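Local coordinates for protein exported gluconolactonase (Xanthomonas campestris pv. campestris, PDB 3DR2) that probably catalyses the hydrolysis of gluconolactone to gluconate in secondary glucose metabolism, as a calcium-binding six-bladed beta-propeller of the SMP-30 family, at residues H101-I109 and Q117-Y125; L166-L174 and R183-N191. All blocks are in the same frame, centred on the assembly; numbering follows the deposited sequence.

Interaction 1: H101-I109 and Q117-Y125; sequences HCEHGRRAI and QAHLLVGRY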
# COMPACT_ATOMS: atom_id res chain seq x y z
N HIS A 101 -16.88 1.83 10.50
CA HIS A 101 -15.89 1.14 9.68
C HIS A 101 -15.68 -0.34 9.95
O HIS A 101 -15.90 -0.81 11.07
CB HIS A 101 -14.52 1.80 9.86
CG HIS A 101 -14.56 3.29 9.94
ND1 HIS A 101 -14.60 4.10 8.82
CD2 HIS A 101 -14.56 4.13 11.01
CE1 HIS A 101 -14.62 5.37 9.20
NE2 HIS A 101 -14.59 5.41 10.52
N CYS A 102 -15.21 -1.04 8.92
CA CYS A 102 -14.84 -2.45 9.01
C CYS A 102 -13.32 -2.39 8.99
O CYS A 102 -12.75 -1.83 8.06
CB CYS A 102 -15.30 -3.23 7.78
SG CYS A 102 -17.03 -3.67 7.79
N GLU A 103 -12.67 -2.96 10.00
CA GLU A 103 -11.22 -2.94 10.04
C GLU A 103 -10.61 -4.33 10.04
O GLU A 103 -10.84 -5.12 10.96
CB GLU A 103 -10.74 -2.16 11.27
CG GLU A 103 -11.08 -0.67 11.21
CD GLU A 103 -10.49 0.12 12.37
OE1 GLU A 103 -9.49 -0.32 12.94
OE2 GLU A 103 -11.03 1.21 12.68
N HIS A 104 -9.85 -4.64 8.99
CA HIS A 104 -9.21 -5.95 8.87
C HIS A 104 -8.19 -6.15 9.98
O HIS A 104 -8.08 -7.23 10.55
CB HIS A 104 -8.46 -6.09 7.54
CG HIS A 104 -9.33 -6.39 6.35
ND1 HIS A 104 -8.80 -6.73 5.13
CD2 HIS A 104 -10.67 -6.38 6.19
CE1 HIS A 104 -9.78 -6.92 4.26
NE2 HIS A 104 -10.93 -6.72 4.88
N GLY A 105 -7.43 -5.09 10.26
CA GLY A 105 -6.40 -5.15 11.28
C GLY A 105 -6.89 -5.40 12.69
O GLY A 105 -6.46 -6.35 13.35
N ARG A 106 -7.78 -4.53 13.17
CA ARG A 106 -8.31 -4.70 14.52
C ARG A 106 -9.38 -5.79 14.55
O ARG A 106 -9.86 -6.17 15.62
CB ARG A 106 -8.86 -3.37 15.05
CG ARG A 106 -7.75 -2.40 15.47
CD ARG A 106 -8.25 -1.28 16.37
NE ARG A 106 -8.94 -0.23 15.64
CZ ARG A 106 -9.39 0.90 16.19
NH1 ARG A 106 -10.00 1.80 15.44
NH2 ARG A 106 -9.22 1.12 17.49
N ARG A 107 -9.72 -6.30 13.36
CA ARG A 107 -10.72 -7.35 13.21
C ARG A 107 -11.99 -6.96 13.97
O ARG A 107 -12.46 -7.68 14.85
CB ARG A 107 -10.15 -8.68 13.72
CG ARG A 107 -8.93 -9.13 12.90
CD ARG A 107 -8.12 -10.24 13.55
NE ARG A 107 -8.86 -11.49 13.69
CZ ARG A 107 -8.34 -12.62 14.17
NH1 ARG A 107 -7.07 -12.66 14.54
NH2 ARG A 107 -9.10 -13.71 14.28
N ALA A 108 -12.54 -5.81 13.59
CA ALA A 108 -13.71 -5.31 14.29
C ALA A 108 -14.45 -4.23 13.53
O ALA A 108 -14.05 -3.82 12.44
CB ALA A 108 -13.29 -4.77 15.64
N ILE A 109 -15.55 -3.79 14.14
CA ILE A 109 -16.37 -2.70 13.62
C ILE A 109 -16.05 -1.52 14.53
O ILE A 109 -16.12 -1.65 15.76
CB ILE A 109 -17.87 -3.00 13.74
CG1 ILE A 109 -18.23 -4.25 12.93
CG2 ILE A 109 -18.68 -1.80 13.26
CD1 ILE A 109 -17.95 -4.13 11.44
N GLN A 117 -11.02 10.04 15.18
CA GLN A 117 -10.54 8.84 15.85
C GLN A 117 -11.60 7.75 15.77
O GLN A 117 -12.76 7.99 16.07
CB GLN A 117 -10.24 9.13 17.32
CG GLN A 117 -9.04 10.03 17.55
CD GLN A 117 -7.76 9.24 17.75
OE1 GLN A 117 -7.25 8.61 16.83
NE2 GLN A 117 -7.24 9.27 18.98
N ALA A 118 -11.19 6.54 15.37
CA ALA A 118 -12.13 5.43 15.26
C ALA A 118 -12.12 4.59 16.53
O ALA A 118 -11.11 3.96 16.86
CB ALA A 118 -11.77 4.56 14.06
N HIS A 119 -13.25 4.58 17.23
CA HIS A 119 -13.38 3.83 18.48
C HIS A 119 -14.06 2.47 18.26
O HIS A 119 -14.96 2.33 17.43
CB HIS A 119 -14.18 4.65 19.48
CG HIS A 119 -13.58 5.99 19.76
ND1 HIS A 119 -12.39 6.15 20.45
CD2 HIS A 119 -13.98 7.24 19.42
CE1 HIS A 119 -12.08 7.43 20.51
NE2 HIS A 119 -13.03 8.12 19.90
N LEU A 120 -13.62 1.48 19.02
CA LEU A 120 -14.16 0.12 18.92
C LEU A 120 -15.63 -0.03 19.30
O LEU A 120 -16.06 0.43 20.35
CB LEU A 120 -13.32 -0.82 19.80
CG LEU A 120 -13.80 -2.27 19.98
CD1 LEU A 120 -13.63 -3.05 18.69
CD2 LEU A 120 -13.00 -2.92 21.10
N LEU A 121 -16.40 -0.68 18.43
CA LEU A 121 -17.81 -0.94 18.70
C LEU A 121 -17.93 -2.41 19.11
O LEU A 121 -18.54 -2.72 20.14
CB LEU A 121 -18.68 -0.68 17.47
CG LEU A 121 -18.99 0.77 17.06
CD1 LEU A 121 -20.15 0.77 16.06
CD2 LEU A 121 -19.37 1.59 18.28
N VAL A 122 -17.35 -3.30 18.31
CA VAL A 122 -17.38 -4.73 18.61
C VAL A 122 -16.27 -5.45 17.84
O VAL A 122 -16.07 -5.20 16.66
CB VAL A 122 -18.76 -5.35 18.25
CG1 VAL A 122 -18.99 -5.31 16.74
CG2 VAL A 122 -18.82 -6.78 18.76
N GLY A 123 -15.55 -6.33 18.53
CA GLY A 123 -14.47 -7.04 17.88
C GLY A 123 -14.45 -8.53 18.17
O GLY A 123 -13.49 -9.22 17.82
N ARG A 124 -15.50 -9.02 18.81
CA ARG A 124 -15.57 -10.43 19.14
C ARG A 124 -16.98 -10.99 19.04
O ARG A 124 -17.96 -10.26 19.04
CB ARG A 124 -15.07 -10.66 20.57
CG ARG A 124 -13.61 -10.37 20.79
CD ARG A 124 -13.21 -10.46 22.27
NE ARG A 124 -11.80 -10.14 22.45
CZ ARG A 124 -10.80 -11.01 22.28
NH1 ARG A 124 -11.06 -12.26 21.93
NH2 ARG A 124 -9.54 -10.61 22.41
N TYR A 125 -17.04 -12.32 18.94
CA TYR A 125 -18.31 -13.03 18.89
C TYR A 125 -18.11 -14.21 19.84
O TYR A 125 -17.17 -14.99 19.68
CB TYR A 125 -18.62 -13.56 17.50
CG TYR A 125 -19.96 -14.26 17.48
CD1 TYR A 125 -21.15 -13.54 17.62
CD2 TYR A 125 -20.05 -15.65 17.41
CE1 TYR A 125 -22.38 -14.17 17.71
CE2 TYR A 125 -21.29 -16.30 17.50
CZ TYR A 125 -22.44 -15.55 17.65
OH TYR A 125 -23.66 -16.18 17.77
O HOH W 1 -8.79 4.01 18.95
O HOH W 2 -11.03 -8.27 17.26
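The methyl group of Ala108 is the knob of this contact: its CB sits 3.0 Å from Val122 O and 3.4 Å from Gly123 CA, in a hollow that Leu120 also walls, with Leu120 CD1 3.5 Å from the same CB. Gly123 brings no side chain into this spot, and the two backbones close to 4.1 Å between the CA atoms of Ala108 and Gly123. Next along, Ile109 and Val122 run alongside each other in one direction, while CG2 of Ile109, anti to its own nitrogen (CG1 at chi1 -61°), faces Leu121 CD1. Ile109 N donates to Val122 O, and Ile109 O takes two amides, Leu121 N and Val122 N, both in its carbonyl plane; two residues opposite one define a classic beta bulge. At the other end Ala118 CB meets the Arg106 guanidinium at its edge, almost in plane, 3.6 Å from NH1. Arg106 grips Glu103 side-on, NE to OE1 and NH1 to OE2, which fixes the guanidinium so that NH1 can also reach Ala118 O (2.8 Å, 168° at the hydrogen), arriving above the carbonyl plane. Glu103 OE2 is further held by Thr110. A water joins Arg106 NH2 to Ala118 O. Arg107 and Ala108 together oppose Glu103, a G1 bulge in the turn between strands 99-103 and 108-112. The arrangement is that of the outer hairpins of a propeller blade, with the edge strand changing direction at Leu121.

Interaction 2: L166-L174 and R183-N191; sequences LAHHSVYRL and RMADLDHPN. With CA (calcium ion), chain D.
Strands 169-174 and 183-187 run antiparallel, their axes 4.5 Å apart at closest approach and 156° between directions. Ser170 with Asp186 and Tyr172 with Arg183 form non-hydrogen-bonded pairs; between them Met184 and Ala185 together oppose Val171, a classic beta bulge, with Met184 N donating to Val171 O and Val171 N to Ala185 O. Leu187 N donates to His169 O in a nearly straight bond.

On the face carrying Ser170 and Arg183, the extended Arg183 lays its guanidinium flat on the His168 ring, centres 3.6 Å apart and planes 10° from parallel. His168 reaches this place with CG between the backbone N and the carbonyl carbon (chi1 48°), and Leu166 CB lies over the ring's opposite face. Two nitrogens of Arg183 hold Asp186 side-on, NE to OD1 and NH2 to OD2. Asp186 OD1 also receives the Ser170 hydroxyl (OG to OD1, 2.6 Å) on its anti side, and Ser170 OG in turn accepts from His168 ND1. The stacked groups, the carboxylate and the hydroxyl thus fix one another's rotation.

On the opposite face, that of Val171 and Ala185, Val171 CG2 meets Leu187 CD1 at 3.4 Å, tight for two carbons. Farther along, His189 N donates to His169 ND1 (3.1 Å) in the plane of that ring, whose edge points at the face of His189, a T-shaped pair. Pro190 CD packs against His169 CB at 3.3 Å. Immediately beyond it, Asn191 OD1 binds calcium at 2.4 Å, alongside four waters and Glu48, Asn134 and Asp242. This is the outer hairpin of a propeller blade, followed by the crossing into the innermost strand of the next, which delivers a ligand to the central metal site of the SMP-30 fold.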
# COMPACT_ATOMS: atom_id res chain seq x y z
N LEU A 166 -13.00 -18.22 14.75
CA LEU A 166 -14.37 -18.62 14.48
C LEU A 166 -14.37 -19.65 13.36
O LEU A 166 -13.55 -19.58 12.45
CB LEU A 166 -15.21 -17.40 14.07
CG LEU A 166 -15.27 -16.25 15.08
CD1 LEU A 166 -16.12 -15.12 14.53
CD2 LEU A 166 -15.83 -16.75 16.40
N ALA A 167 -15.29 -20.61 13.43
CA ALA A 167 -15.39 -21.66 12.42
C ALA A 167 -16.50 -21.36 11.43
O ALA A 167 -17.14 -22.26 10.89
CB ALA A 167 -15.65 -23.01 13.10
N HIS A 168 -16.73 -20.07 11.18
CA HIS A 168 -17.76 -19.66 10.26
C HIS A 168 -17.51 -18.23 9.77
O HIS A 168 -16.90 -17.43 10.48
CB HIS A 168 -19.13 -19.75 10.94
CG HIS A 168 -19.18 -19.12 12.31
ND1 HIS A 168 -19.46 -17.79 12.51
CD2 HIS A 168 -18.96 -19.65 13.53
CE1 HIS A 168 -19.41 -17.52 13.80
NE2 HIS A 168 -19.10 -18.63 14.44
N HIS A 169 -17.97 -17.95 8.55
CA HIS A 169 -17.86 -16.62 7.95
C HIS A 169 -19.31 -16.17 7.97
O HIS A 169 -20.11 -16.62 7.16
CB HIS A 169 -17.41 -16.70 6.49
CG HIS A 169 -16.14 -17.46 6.27
ND1 HIS A 169 -15.70 -17.83 5.02
CD2 HIS A 169 -15.22 -17.92 7.15
CE1 HIS A 169 -14.56 -18.48 5.13
NE2 HIS A 169 -14.24 -18.55 6.41
N SER A 170 -19.65 -15.26 8.88
CA SER A 170 -21.04 -14.87 9.00
C SER A 170 -21.41 -13.44 8.64
O SER A 170 -20.54 -12.58 8.45
CB SER A 170 -21.51 -15.13 10.43
OG SER A 170 -21.20 -16.45 10.83
N VAL A 171 -22.71 -13.22 8.52
CA VAL A 171 -23.28 -11.91 8.28
C VAL A 171 -23.83 -11.65 9.68
O VAL A 171 -24.56 -12.48 10.22
CB VAL A 171 -24.46 -11.93 7.28
CG1 VAL A 171 -25.16 -10.58 7.29
CG2 VAL A 171 -23.96 -12.24 5.88
N TYR A 172 -23.46 -10.52 10.27
CA TYR A 172 -23.92 -10.20 11.62
C TYR A 172 -24.76 -8.94 11.67
O TYR A 172 -24.70 -8.09 10.77
CB TYR A 172 -22.74 -9.99 12.57
CG TYR A 172 -21.84 -11.18 12.78
CD1 TYR A 172 -20.76 -11.43 11.94
CD2 TYR A 172 -22.04 -12.04 13.86
CE1 TYR A 172 -19.90 -12.49 12.17
CE2 TYR A 172 -21.19 -13.10 14.10
CZ TYR A 172 -20.12 -13.32 13.25
OH TYR A 172 -19.28 -14.38 13.49
N ARG A 173 -25.53 -8.82 12.75
CA ARG A 173 -26.36 -7.64 12.98
C ARG A 173 -26.02 -7.10 14.36
O ARG A 173 -26.11 -7.82 15.36
CB ARG A 173 -27.85 -7.98 12.93
CG ARG A 173 -28.74 -6.81 13.34
CD ARG A 173 -30.22 -7.13 13.18
NE ARG A 173 -31.07 -5.99 13.54
CZ ARG A 173 -31.43 -5.69 14.79
NH1 ARG A 173 -32.20 -4.63 15.02
NH2 ARG A 173 -31.03 -6.45 15.80
N LEU A 174 -25.61 -5.84 14.42
CA LEU A 174 -25.25 -5.21 15.69
C LEU A 174 -26.38 -4.25 16.04
O LEU A 174 -26.55 -3.21 15.41
CB LEU A 174 -23.93 -4.44 15.56
CG LEU A 174 -23.15 -4.15 16.85
CD1 LEU A 174 -22.02 -3.18 16.55
CD2 LEU A 174 -24.05 -3.58 17.92
N ARG A 183 -25.44 -13.52 15.18
CA ARG A 183 -24.98 -14.32 14.05
C ARG A 183 -26.24 -14.61 13.25
O ARG A 183 -27.09 -15.39 13.67
CB ARG A 183 -24.35 -15.60 14.59
CG ARG A 183 -23.87 -16.60 13.56
CD ARG A 183 -23.29 -17.79 14.28
NE ARG A 183 -22.97 -18.92 13.41
CZ ARG A 183 -22.43 -20.05 13.85
NH1 ARG A 183 -22.16 -20.19 15.14
NH2 ARG A 183 -22.18 -21.05 13.01
N MET A 184 -26.36 -13.96 12.09
CA MET A 184 -27.55 -14.10 11.27
C MET A 184 -27.52 -15.17 10.18
O MET A 184 -28.57 -15.68 9.77
CB MET A 184 -27.88 -12.74 10.65
CG MET A 184 -27.80 -11.59 11.63
SD MET A 184 -28.87 -11.80 13.09
CE MET A 184 -30.38 -12.19 12.27
N ALA A 185 -26.33 -15.50 9.70
CA ALA A 185 -26.20 -16.52 8.67
C ALA A 185 -24.74 -16.81 8.41
O ALA A 185 -23.88 -15.95 8.61
CB ALA A 185 -26.86 -16.04 7.39
N ASP A 186 -24.45 -18.04 7.98
CA ASP A 186 -23.08 -18.41 7.68
C ASP A 186 -23.00 -18.59 6.17
O ASP A 186 -23.90 -19.17 5.56
CB ASP A 186 -22.68 -19.71 8.38
CG ASP A 186 -22.85 -19.64 9.89
OD1 ASP A 186 -22.68 -18.54 10.47
OD2 ASP A 186 -23.15 -20.69 10.50
N LEU A 187 -21.93 -18.07 5.57
CA LEU A 187 -21.75 -18.17 4.13
C LEU A 187 -20.31 -18.53 3.80
O LEU A 187 -19.51 -18.79 4.70
CB LEU A 187 -22.13 -16.84 3.46
CG LEU A 187 -23.51 -16.23 3.78
CD1 LEU A 187 -23.44 -15.49 5.11
CD2 LEU A 187 -23.91 -15.27 2.68
N ASP A 188 -19.98 -18.54 2.52
CA ASP A 188 -18.62 -18.85 2.08
C ASP A 188 -18.00 -17.54 1.60
O ASP A 188 -18.29 -17.09 0.49
CB ASP A 188 -18.65 -19.85 0.93
CG ASP A 188 -17.29 -20.47 0.65
OD1 ASP A 188 -16.26 -19.91 1.11
OD2 ASP A 188 -17.24 -21.51 -0.04
N HIS A 189 -17.18 -16.93 2.44
CA HIS A 189 -16.54 -15.66 2.10
C HIS A 189 -17.56 -14.57 1.77
O HIS A 189 -17.52 -13.98 0.68
CB HIS A 189 -15.58 -15.86 0.93
CG HIS A 189 -14.37 -16.66 1.27
ND1 HIS A 189 -13.17 -16.09 1.64
CD2 HIS A 189 -14.18 -18.00 1.35
CE1 HIS A 189 -12.30 -17.04 1.93
NE2 HIS A 189 -12.88 -18.21 1.76
N PRO A 190 -18.49 -14.30 2.70
CA PRO A 190 -19.51 -13.27 2.48
C PRO A 190 -18.73 -11.99 2.24
O PRO A 190 -17.72 -11.76 2.89
CB PRO A 190 -20.29 -13.27 3.79
CG PRO A 190 -19.25 -13.68 4.80
CD PRO A 190 -18.56 -14.82 4.08
N ASN A 191 -19.18 -11.17 1.30
CA ASN A 191 -18.44 -9.97 0.98
C ASN A 191 -19.28 -8.70 1.05
O ASN A 191 -19.32 -8.03 2.08
CB ASN A 191 -17.83 -10.13 -0.42
CG ASN A 191 -16.61 -9.27 -0.62
OD1 ASN A 191 -16.55 -8.16 -0.10
ND2 ASN A 191 -15.63 -9.77 -1.37
CA CA D . -15.58 -5.99 -0.16
O HOH W 3 -19.43 -19.91 7.30
O HOH W 4 -17.92 -5.51 -0.32
O HOH W 5 -13.11 -6.58 -0.06
O HOH W 6 -15.62 -4.12 1.36
O HOH W 7 -15.99 -4.16 -1.73

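Overall arrangement
Interaction 1 closes before interaction 2 opens, and their centres lie 15 Å apart, each about 16 Å from the centre of the chain. They belong to neighbouring four-stranded antiparallel sheets: strands 99-103, 108-112 and 118-120 are part of one, strands 169-174 and 182-187 of the next. Residues 122-125 bridge the gap: Tyr125 CD1 comes within 3.5 Å of Tyr172 CE2, Tyr125 OH within 3.3 Å of Arg183 CB, and Val122 CG1 within 3.7 Å of Leu174 CD1. Successive blades are therefore packed through side chains here, while only interaction 2 continues inward to the calcium-binding Asn191.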